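Local coordinates for protein alcohol dehydrogenase (Aeropyrum pernix, PDB 1H2B) that probably catalyses the NAD-linked interconversion of alcohols and carbonyl compounds as a zinc-containing dehydrogenase, at residues Ala173-Ala176 / Val177-Ala181; Ala238-Pro242 / Val243-Met247; Glu314-Glu317 / Leu318-Ala322. One frame throughout, in Å; residues are numbered along the deposited sequence.

Contact 1: Ala173-Ala176 / Val177-Ala181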
ATOM      1  N   ALA B 173     -12.643  16.804   0.834  1.00 14.46           N
ATOM      2  CA  ALA B 173     -12.647  16.151   2.133  1.00 13.48           C
ATOM      3  C   ALA B 173     -12.505  14.634   1.960  1.00 11.20           C
ATOM      4  O   ALA B 173     -11.792  14.007   2.726  1.00 14.16           O
ATOM      5  CB  ALA B 173     -13.947  16.496   2.908  1.00 13.80           C
ATOM      6  N   TYR B 174     -13.145  14.062   0.938  1.00 13.46           N
ATOM      7  CA  TYR B 174     -13.116  12.610   0.728  1.00 11.92           C
ATOM      8  C   TYR B 174     -11.743  12.077   0.347  1.00 12.58           C
ATOM      9  O   TYR B 174     -11.271  11.097   0.963  1.00 14.43           O
ATOM     10  CB  TYR B 174     -14.179  12.246  -0.368  1.00 14.16           C
ATOM     11  CG  TYR B 174     -14.289  10.778  -0.606  1.00 13.69           C
ATOM     12  CD1 TYR B 174     -13.792  10.218  -1.777  1.00 13.21           C
ATOM     13  CD2 TYR B 174     -14.938   9.969   0.330  1.00 16.08           C
ATOM     14  CE1 TYR B 174     -13.883   8.869  -2.006  1.00 15.83           C
ATOM     15  CE2 TYR B 174     -15.048   8.609   0.120  1.00 16.91           C
ATOM     16  CZ  TYR B 174     -14.505   8.070  -1.050  1.00 17.99           C
ATOM     17  OH  TYR B 174     -14.633   6.704  -1.248  1.00 18.43           O
ATOM     18  N   ARG B 175     -11.065  12.747  -0.600  1.00 13.25           N
ATOM     19  CA  ARG B 175      -9.692  12.340  -0.915  1.00 13.57           C
ATOM     20  C   ARG B 175      -8.793  12.474   0.290  1.00 13.48           C
ATOM     21  O   ARG B 175      -7.959  11.589   0.566  1.00 15.26           O
ATOM     22  CB  ARG B 175      -9.121  13.138  -2.082  1.00 12.63           C
ATOM     23  CG  ARG B 175      -7.711  12.677  -2.488  1.00 13.36           C
ATOM     24  CD  ARG B 175      -7.289  13.430  -3.717  1.00 14.33           C
ATOM     25  NE  ARG B 175      -5.944  13.181  -4.218  1.00 14.84           N
ATOM     26  CZ  ARG B 175      -5.641  12.363  -5.213  1.00 16.63           C
ATOM     27  NH1 ARG B 175      -6.564  11.608  -5.792  1.00 15.70           N
ATOM     28  NH2 ARG B 175      -4.397  12.283  -5.647  1.00 16.86           N
ATOM     29  N   ALA B 176      -8.952  13.563   1.049  1.00 12.50           N
ATOM     30  CA  ALA B 176      -8.120  13.739   2.220  1.00 11.02           C
ATOM     31  C   ALA B 176      -8.385  12.677   3.271  1.00 13.40           C
ATOM     32  O   ALA B 176      -7.461  12.221   3.926  1.00 14.22           O
ATOM     33  CB  ALA B 176      -8.358  15.183   2.788  1.00 13.59           C
ATOM     34  N   VAL B 177      -9.659  12.305   3.460  1.00 11.79           N
ATOM     35  CA  VAL B 177      -9.994  11.261   4.443  1.00 13.07           C
ATOM     36  C   VAL B 177      -9.475   9.910   3.968  1.00 13.68           C
ATOM     37  O   VAL B 177      -9.025   9.105   4.803  1.00 14.51           O
ATOM     38  CB  VAL B 177     -11.509  11.267   4.761  1.00 13.95           C
ATOM     39  CG1 VAL B 177     -11.904   9.955   5.497  1.00 17.01           C
ATOM     40  CG2 VAL B 177     -11.866  12.535   5.605  1.00 13.68           C
ATOM     41  N   LYS B 178      -9.537   9.639   2.668  1.00 14.33           N
ATOM     42  CA  LYS B 178      -8.869   8.419   2.129  1.00 16.09           C
ATOM     43  C   LYS B 178      -7.412   8.390   2.497  1.00 16.60           C
ATOM     44  O   LYS B 178      -6.901   7.342   2.954  1.00 18.43           O
ATOM     45  CB  LYS B 178      -9.008   8.342   0.618  1.00 17.74           C
ATOM     46  CG  LYS B 178     -10.423   8.120   0.169  0.50 15.82           C
ATOM     47  CD  LYS B 178     -10.449   7.558  -1.254  0.50 24.56           C
ATOM     48  CE  LYS B 178     -11.347   6.353  -1.334  0.50 25.69           C
ATOM     49  NZ  LYS B 178     -11.177   5.442  -2.525  0.50 26.96           N
ATOM     50  N   LYS B 179      -6.699   9.511   2.334  1.00 14.73           N
ATOM     51  CA  LYS B 179      -5.307   9.557   2.770  1.00 16.58           C
ATOM     52  C   LYS B 179      -5.193   9.237   4.270  1.00 17.67           C
ATOM     53  O   LYS B 179      -4.400   8.383   4.684  1.00 19.51           O
ATOM     54  CB  LYS B 179      -4.670  10.941   2.516  1.00 17.05           C
ATOM     55  CG  LYS B 179      -4.424  11.291   1.055  1.00 16.25           C
ATOM     56  CD  LYS B 179      -3.733  12.638   1.056  1.00 19.20           C
ATOM     57  CE  LYS B 179      -3.149  12.957  -0.303  1.00 18.25           C
ATOM     58  NZ  LYS B 179      -4.203  13.016  -1.322  1.00 16.75           N
ATOM     59  N   ALA B 180      -6.042   9.856   5.082  1.00 15.47           N
ATOM     60  CA  ALA B 180      -6.009   9.668   6.530  1.00 17.50           C
ATOM     61  C   ALA B 180      -6.213   8.211   6.900  1.00 18.27           C
ATOM     62  O   ALA B 180      -5.529   7.721   7.811  1.00 18.84           O
ATOM     63  CB  ALA B 180      -7.077  10.539   7.207  1.00 16.46           C
ATOM     64  N   ALA B 181      -7.186   7.562   6.262  1.00 16.93           N
ATOM     65  CA  ALA B 181      -7.657   6.232   6.656  1.00 18.01           C
ATOM     66  C   ALA B 181      -6.519   5.215   6.575  1.00 24.29           C
ATOM     67  O   ALA B 181      -6.496   4.232   7.347  1.00 26.25           O
ATOM     68  CB  ALA B 181      -8.752   5.818   5.826  1.00 17.04           C
TER
HETATM   69  O   HOH W   1      -2.045  12.556  -3.532  1.00 25.35           O
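Y174 and K178, one turn apart on helix 166-181, show how an i/i+4 pair can bring an aromatic group and a lysine to a shared acid. With CG anti to its backbone N (chi1 -177°), Y174 sends its ring forward along the helix, alongside K178, which lies obliquely against it. CG of the lysine stands 4.1 Å above the plane of one ring face, nearer the ring's edge than its centre. Farther out, the chain bends at chi3 and follows the ring toward the hydroxyl, with K178 CE 3.3 Å from Y174 OH. A second conformer of K178 exists, so this course holds for one position of the chain. In it, both polar ends find E317 of helix 312-323: K178 NZ forms a salt bridge with its OE1, and Y174 OH a probable hydrogen bond with the same oxygen.

R175 and K179 make the second pair. R175 runs out extended from CG to NE, while K179 folds at its last torsion (chi4 61°) and swings its ammonium back across the arginine, leaving K179 NZ 3.4 Å from R175 NE. One water accepts from both chains, 3.2 Å from R175 NH2 and 3.1 Å from K179 NZ. E301 of the second subunit forms salt bridges through OE2 with R175 NE and K179 NZ, and K179 NZ also bonds S307, an NAD(+)-binding residue.

Beneath these groups run regular helical bonds, among them K178 N to Y174 O (2.8 Å). The small side chain of A176 faces strand 255-260 and V284. E301 of the second subunit, paired with both, probably offsets the closeness of the two cations R175 and K179, and the helix gains a charged link across the subunit boundary as well as one to its neighbouring helix.

Contact 2: Ala238-Pro242 / Val243-Met247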
ATOM      1  N   ALA B 238     -10.372  25.992  19.646  1.00 15.50           N
ATOM      2  CA  ALA B 238      -8.966  26.272  19.370  1.00 16.47           C
ATOM      3  C   ALA B 238      -8.580  27.707  19.629  1.00 18.15           C
ATOM      4  O   ALA B 238      -7.449  28.101  19.339  1.00 19.21           O
ATOM      5  CB  ALA B 238      -8.634  25.869  17.927  1.00 18.26           C
ATOM      6  N   ARG B 239      -9.476  28.508  20.237  1.00 16.85           N
ATOM      7  CA  ARG B 239      -9.032  29.834  20.656  1.00 20.17           C
ATOM      8  C   ARG B 239      -8.261  29.631  21.977  1.00 25.41           C
ATOM      9  O   ARG B 239      -7.610  30.539  22.489  1.00 33.14           O
ATOM     10  CB  ARG B 239     -10.242  30.751  20.896  1.00 20.36           C
ATOM     11  CG  ARG B 239     -11.193  30.974  19.737  1.00 23.88           C
ATOM     12  CD  ARG B 239     -12.522  31.667  20.120  1.00 32.99           C
ATOM     13  NE  ARG B 239     -13.227  30.969  21.212  1.00 32.35           N
ATOM     14  CZ  ARG B 239     -13.812  31.551  22.288  1.00 44.14           C
ATOM     15  NH1 ARG B 239     -13.852  32.878  22.438  1.00 40.77           N
ATOM     16  NH2 ARG B 239     -14.390  30.794  23.219  1.00 40.26           N
ATOM     17  N   ARG B 240      -8.412  28.449  22.543  1.00 27.30           N
ATOM     18  CA  ARG B 240      -8.011  28.163  23.904  1.00 30.38           C
ATOM     19  C   ARG B 240      -6.942  27.057  23.968  1.00 27.61           C
ATOM     20  O   ARG B 240      -7.188  25.993  24.549  1.00 33.94           O
ATOM     21  CB  ARG B 240      -9.238  27.791  24.751  1.00 33.44           C
ATOM     22  CG  ARG B 240     -10.315  28.901  24.948  1.00 40.93           C
ATOM     23  CD  ARG B 240     -11.502  28.454  25.799  1.00 48.72           C
ATOM     24  NE  ARG B 240     -11.073  27.519  26.850  1.00 66.98           N
ATOM     25  CZ  ARG B 240     -10.794  26.216  26.661  1.00 73.33           C
ATOM     26  NH1 ARG B 240     -10.921  25.659  25.460  1.00 77.85           N
ATOM     27  NH2 ARG B 240     -10.401  25.457  27.680  1.00 73.77           N
ATOM     28  N   ASP B 241      -5.738  27.361  23.500  1.00 24.22           N
ATOM     29  CA  ASP B 241      -4.593  26.409  23.625  1.00 25.83           C
ATOM     30  C   ASP B 241      -4.920  25.030  23.042  1.00 23.25           C
ATOM     31  O   ASP B 241      -5.034  24.025  23.745  1.00 21.53           O
ATOM     32  CB  ASP B 241      -4.116  26.246  25.071  1.00 25.88           C
ATOM     33  CG  ASP B 241      -2.638  25.827  25.145  1.00 40.88           C
ATOM     34  OD1 ASP B 241      -2.095  25.197  24.174  1.00 42.71           O
ATOM     35  OD2 ASP B 241      -1.927  26.086  26.137  1.00 40.89           O
ATOM     36  N   PRO B 242      -5.125  24.985  21.735  1.00 21.40           N
ATOM     37  CA  PRO B 242      -5.570  23.728  21.114  1.00 18.52           C
ATOM     38  C   PRO B 242      -4.563  22.580  21.315  1.00 17.56           C
ATOM     39  O   PRO B 242      -4.963  21.427  21.508  1.00 19.38           O
ATOM     40  CB  PRO B 242      -5.727  24.101  19.635  1.00 19.88           C
ATOM     41  CG  PRO B 242      -4.851  25.340  19.451  1.00 18.02           C
ATOM     42  CD  PRO B 242      -4.986  26.094  20.776  1.00 22.23           C
ATOM     43  N   VAL B 243      -3.265  22.873  21.233  1.00 17.28           N
ATOM     44  CA  VAL B 243      -2.279  21.800  21.386  1.00 17.09           C
ATOM     45  C   VAL B 243      -2.378  21.191  22.787  1.00 18.41           C
ATOM     46  O   VAL B 243      -2.410  19.971  22.946  1.00 17.61           O
ATOM     47  CB  VAL B 243      -0.826  22.290  21.094  1.00 17.98           C
ATOM     48  CG1 VAL B 243       0.187  21.185  21.398  1.00 20.05           C
ATOM     49  CG2 VAL B 243      -0.705  22.693  19.620  1.00 20.22           C
ATOM     50  N   LYS B 244      -2.422  22.021  23.823  1.00 19.04           N
ATOM     51  CA  LYS B 244      -2.532  21.467  25.174  1.00 20.13           C
ATOM     52  C   LYS B 244      -3.816  20.629  25.373  1.00 18.76           C
ATOM     53  O   LYS B 244      -3.750  19.518  25.960  1.00 18.62           O
ATOM     54  CB  LYS B 244      -2.493  22.622  26.184  1.00 21.56           C
ATOM     55  CG  LYS B 244      -2.607  22.212  27.635  1.00 29.17           C
ATOM     56  CD  LYS B 244      -2.131  23.362  28.549  1.00 36.80           C
ATOM     57  CE  LYS B 244      -2.871  23.373  29.897  1.00 47.01           C
ATOM     58  NZ  LYS B 244      -1.942  23.462  31.072  1.00 48.21           N
ATOM     59  N   GLN B 245      -4.950  21.132  24.885  1.00 18.77           N
ATOM     60  CA  GLN B 245      -6.223  20.386  24.979  1.00 18.85           C
ATOM     61  C   GLN B 245      -6.130  19.039  24.256  1.00 19.03           C
ATOM     62  O   GLN B 245      -6.559  18.001  24.772  1.00 19.95           O
ATOM     63  CB  GLN B 245      -7.405  21.223  24.439  1.00 19.63           C
ATOM     64  CG  GLN B 245      -7.770  22.414  25.300  1.00 21.59           C
ATOM     65  CD  GLN B 245      -9.027  23.058  24.787  1.00 19.41           C
ATOM     66  OE1 GLN B 245     -10.079  22.508  24.939  1.00 26.46           O
ATOM     67  NE2 GLN B 245      -8.872  24.159  24.084  1.00 24.75           N
ATOM     68  N   VAL B 246      -5.571  19.031  23.038  1.00 17.15           N
ATOM     69  CA  VAL B 246      -5.390  17.762  22.310  1.00 18.80           C
ATOM     70  C   VAL B 246      -4.395  16.818  22.996  1.00 16.96           C
ATOM     71  O   VAL B 246      -4.649  15.593  23.050  1.00 17.63           O
ATOM     72  CB  VAL B 246      -5.069  18.008  20.811  1.00 14.98           C
ATOM     73  CG1 VAL B 246      -4.562  16.731  20.077  1.00 17.57           C
ATOM     74  CG2 VAL B 246      -6.252  18.613  20.088  1.00 18.10           C
ATOM     75  N   MET B 247      -3.308  17.363  23.547  1.00 16.70           N
ATOM     76  CA  MET B 247      -2.379  16.545  24.331  1.00 18.11           C
ATOM     77  C   MET B 247      -3.039  15.915  25.565  1.00 22.06           C
ATOM     78  O   MET B 247      -2.841  14.722  25.836  1.00 22.64           O
ATOM     79  CB  MET B 247      -1.091  17.302  24.635  1.00 20.89           C
ATOM     80  CG  MET B 247      -0.244  17.534  23.367  1.00 17.95           C
ATOM     81  SD  MET B 247       0.237  15.967  22.640  1.00 22.52           S
ATOM     82  CE  MET B 247       1.252  16.490  21.202  1.00 25.80           C
TER
HETATM   83  O   HOH W   2     -10.835  22.166  27.642  1.00 29.42           O
HETATM   84  O   HOH W   3      -1.862  25.551  21.185  1.00 25.40           O
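From D241, whose positive phi (54°) turns the chain after strand 234-237, the backbone enters helix 242-249 with Q245 N bonded to D241 O at 3.1 Å and V246 N to P242 O at 2.9 Å. D241 is the N-cap. Its CG is anti to the backbone N (chi1 -154°), which leans the carboxylate over the first turn; OD1 accepts the amide of K244 from above the carboxylate plane, with K244 N to D241 OD1 at 3.2 Å. The same oxygen takes a water proton at 3.0 Å from D241 OD1, and that water accepts from V243 N. CB of K244 packs against the same face of the carboxylate, while its ammonium runs on without touching it.

Q245 reaches back past the cap. Its CG sits beside the backbone N (chi1 -69°), and the extended chain carries the amide to R240. NE2 donates to R240 O at a distance that refines to 2.5 Å from Q245 NE2, too short to be taken literally, and it also donates to D237 O. The guanidinium of R240 stands nearly at right angles to the amide; NH1 of R240 comes close to NE2, also a donor, so the details of this pairing are doubtful. Q245 OE1 accepts from a water 2.8 Å away, which is only weakly bonded to R240 NH2. An alanine in place of Q245 would remove this amide and is likely to deprive the carbonyl of D237, and probably that of R240, of this donor, letting the turn move more freely.

P242 packs on Y270, an NAD(+)-binding residue, and A238 touches the cofactor itself. The chemistry is that of a helix start: carboxylate and water take up N-H groups of the first turn (K244 N and V243 N), and a side-chain amide ties the preceding turn to the helix.

Contact 3: Glu314-Glu317 / Leu318-Ala322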
ATOM      1  N   GLU B 314     -13.121   9.188  -7.278  1.00 14.46           N
ATOM      2  CA  GLU B 314     -13.411   9.636  -5.905  1.00 14.86           C
ATOM      3  C   GLU B 314     -14.726  10.433  -5.843  1.00 13.46           C
ATOM      4  O   GLU B 314     -15.508  10.251  -4.914  1.00 13.81           O
ATOM      5  CB  GLU B 314     -12.245  10.483  -5.380  1.00 16.44           C
ATOM      6  CG  GLU B 314     -11.072   9.562  -5.048  1.00 15.94           C
ATOM      7  CD  GLU B 314      -9.742  10.278  -4.817  1.00 18.37           C
ATOM      8  OE1 GLU B 314      -9.555  11.426  -5.281  1.00 15.50           O
ATOM      9  OE2 GLU B 314      -8.877   9.641  -4.167  1.00 18.79           O
ATOM     10  N   LEU B 315     -15.002  11.292  -6.840  1.00 14.32           N
ATOM     11  CA  LEU B 315     -16.285  12.015  -6.831  1.00 12.73           C
ATOM     12  C   LEU B 315     -17.430  10.997  -6.976  1.00 12.27           C
ATOM     13  O   LEU B 315     -18.447  11.117  -6.280  1.00 14.49           O
ATOM     14  CB  LEU B 315     -16.365  13.051  -7.972  1.00 15.30           C
ATOM     15  CG  LEU B 315     -17.654  13.878  -7.954  1.00 13.90           C
ATOM     16  CD1 LEU B 315     -17.959  14.621  -6.650  1.00 17.26           C
ATOM     17  CD2 LEU B 315     -17.541  14.792  -9.191  1.00 17.92           C
ATOM     18  N   HIS B 316     -17.233  10.001  -7.833  1.00 14.41           N
ATOM     19  CA  HIS B 316     -18.268   8.984  -7.985  1.00 14.11           C
ATOM     20  C   HIS B 316     -18.527   8.237  -6.687  1.00 15.98           C
ATOM     21  O   HIS B 316     -19.683   8.018  -6.318  1.00 16.00           O
ATOM     22  CB  HIS B 316     -17.826   7.998  -9.074  1.00 15.90           C
ATOM     23  CG  HIS B 316     -18.919   7.084  -9.493  1.00 24.79           C
ATOM     24  ND1 HIS B 316     -19.838   7.418 -10.466  1.00 33.39           N
ATOM     25  CD2 HIS B 316     -19.287   5.880  -9.014  1.00 28.56           C
ATOM     26  CE1 HIS B 316     -20.713   6.433 -10.585  1.00 27.64           C
ATOM     27  NE2 HIS B 316     -20.399   5.490  -9.713  1.00 33.62           N
ATOM     28  N   GLU B 317     -17.460   7.813  -5.989  1.00 14.39           N
ATOM     29  CA  GLU B 317     -17.632   7.168  -4.690  1.00 15.33           C
ATOM     30  C   GLU B 317     -18.349   8.048  -3.672  1.00 15.28           C
ATOM     31  O   GLU B 317     -19.190   7.601  -2.910  1.00 16.07           O
ATOM     32  CB  GLU B 317     -16.265   6.784  -4.121  1.00 13.89           C
ATOM     33  CG  GLU B 317     -15.629   5.678  -4.983  1.00 17.16           C
ATOM     34  CD  GLU B 317     -14.197   5.353  -4.639  1.00 17.15           C
ATOM     35  OE1 GLU B 317     -13.648   5.896  -3.665  1.00 20.45           O
ATOM     36  OE2 GLU B 317     -13.603   4.528  -5.355  1.00 21.20           O
ATOM     37  N   LEU B 318     -17.982   9.332  -3.627  1.00 13.39           N
ATOM     38  CA  LEU B 318     -18.609  10.224  -2.692  1.00 14.28           C
ATOM     39  C   LEU B 318     -20.096  10.438  -3.003  1.00 13.84           C
ATOM     40  O   LEU B 318     -20.908  10.457  -2.089  1.00 15.53           O
ATOM     41  CB  LEU B 318     -17.806  11.562  -2.652  1.00 11.29           C
ATOM     42  CG  LEU B 318     -18.479  12.623  -1.799  1.00 14.45           C
ATOM     43  CD1 LEU B 318     -18.505  12.337  -0.283  1.00 16.55           C
ATOM     44  CD2 LEU B 318     -17.761  13.938  -2.097  1.00 16.69           C
ATOM     45  N   VAL B 319     -20.439  10.603  -4.293  1.00 13.88           N
ATOM     46  CA  VAL B 319     -21.812  10.713  -4.693  1.00 15.68           C
ATOM     47  C   VAL B 319     -22.581   9.453  -4.232  1.00 17.59           C
ATOM     48  O   VAL B 319     -23.694   9.584  -3.755  1.00 16.17           O
ATOM     49  CB  VAL B 319     -21.919  10.917  -6.181  1.00 16.44           C
ATOM     50  CG1 VAL B 319     -23.405  10.743  -6.660  1.00 18.01           C
ATOM     51  CG2 VAL B 319     -21.448  12.314  -6.528  1.00 17.30           C
ATOM     52  N   THR B 320     -21.967   8.280  -4.374  1.00 16.70           N
ATOM     53  CA  THR B 320     -22.592   7.052  -3.879  1.00 16.94           C
ATOM     54  C   THR B 320     -22.909   7.129  -2.372  1.00 17.33           C
ATOM     55  O   THR B 320     -24.035   6.844  -1.930  1.00 17.88           O
ATOM     56  CB  THR B 320     -21.698   5.862  -4.176  1.00 17.80           C
ATOM     57  OG1 THR B 320     -21.632   5.647  -5.599  1.00 20.89           O
ATOM     58  CG2 THR B 320     -22.356   4.576  -3.533  1.00 19.36           C
ATOM     59  N   LEU B 321     -21.946   7.558  -1.549  1.00 16.65           N
ATOM     60  CA  LEU B 321     -22.183   7.717  -0.124  1.00 17.32           C
ATOM     61  C   LEU B 321     -23.341   8.686   0.161  1.00 16.40           C
ATOM     62  O   LEU B 321     -24.155   8.463   1.050  1.00 18.52           O
ATOM     63  CB  LEU B 321     -20.926   8.298   0.548  1.00 19.86           C
ATOM     64  CG  LEU B 321     -19.815   7.377   0.961  1.00 22.67           C
ATOM     65  CD1 LEU B 321     -18.726   8.228   1.635  1.00 18.72           C
ATOM     66  CD2 LEU B 321     -20.325   6.264   1.917  1.00 19.29           C
ATOM     67  N   ALA B 322     -23.406   9.784  -0.587  1.00 16.35           N
ATOM     68  CA  ALA B 322     -24.475  10.759  -0.408  1.00 16.66           C
ATOM     69  C   ALA B 322     -25.845  10.163  -0.777  1.00 18.61           C
ATOM     70  O   ALA B 322     -26.824  10.338  -0.017  1.00 19.39           O
ATOM     71  CB  ALA B 322     -24.170  12.053  -1.193  1.00 16.98           C
TER
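L315 with V319 and H316 with T320 form i/i+4 contacts along helix 312-323, which follows 303-306, an outermost strand of the six-stranded parallel sheet of the Rossmann-type nucleotide-binding domain. The two pairs show how one helix can serve both its own fold and the assembly. L315 carries its CG anti to the backbone N (chi1 -177°), which takes its branch forward along the helix, where L315 CD1 comes 4.2 Å from V319 CG2, a loose apolar contact in which the two chains lie obliquely. L315 also packs on I171 of helix 166-181, and V319 on L151 and M163. L318 and L321 extend the apolar surface against L205 of helix 197-209.

Other subunits approach too: H316 packs on L113 of the fourth subunit, T320 on G187 of the third, and L321, besides L205, on P186 of the third.

The backbone is regular: L318 N bonds E314 O at 2.9 Å, and V319 N bonds L315 O at 2.9 Å. E314 turns its carboxylate away from this turn, and its OE1 accepts from N311 N just ahead of the helix. At H316 O two groups of one residue converge: T320 N bonds it at 3.0 Å, and T320 OG1, placed beside its own backbone N (chi1 -67°), lies 3.2 Å from H316 O.

Overall arrangement
Contacts 1 and 3 are buried and touch each other, with centres about 13 Å apart, because helices 166-181 and 312-323 pack against each other; contact 2 is a surface feature, its centre about 23 Å from that of contact 1 and about 33 Å from that of contact 3. The paired helices divide the chemistry: contact 1 supplies cations, contact 3 acids and apolar branches, and both meet other subunits. Contact 2 touches no other chain of the assembly and relies on a capping carboxylate, a side-chain amide and waters at a helix start. Contact 2 reaches the cofactor through A238, whereas contact 1 lies near it, through S307 and V284.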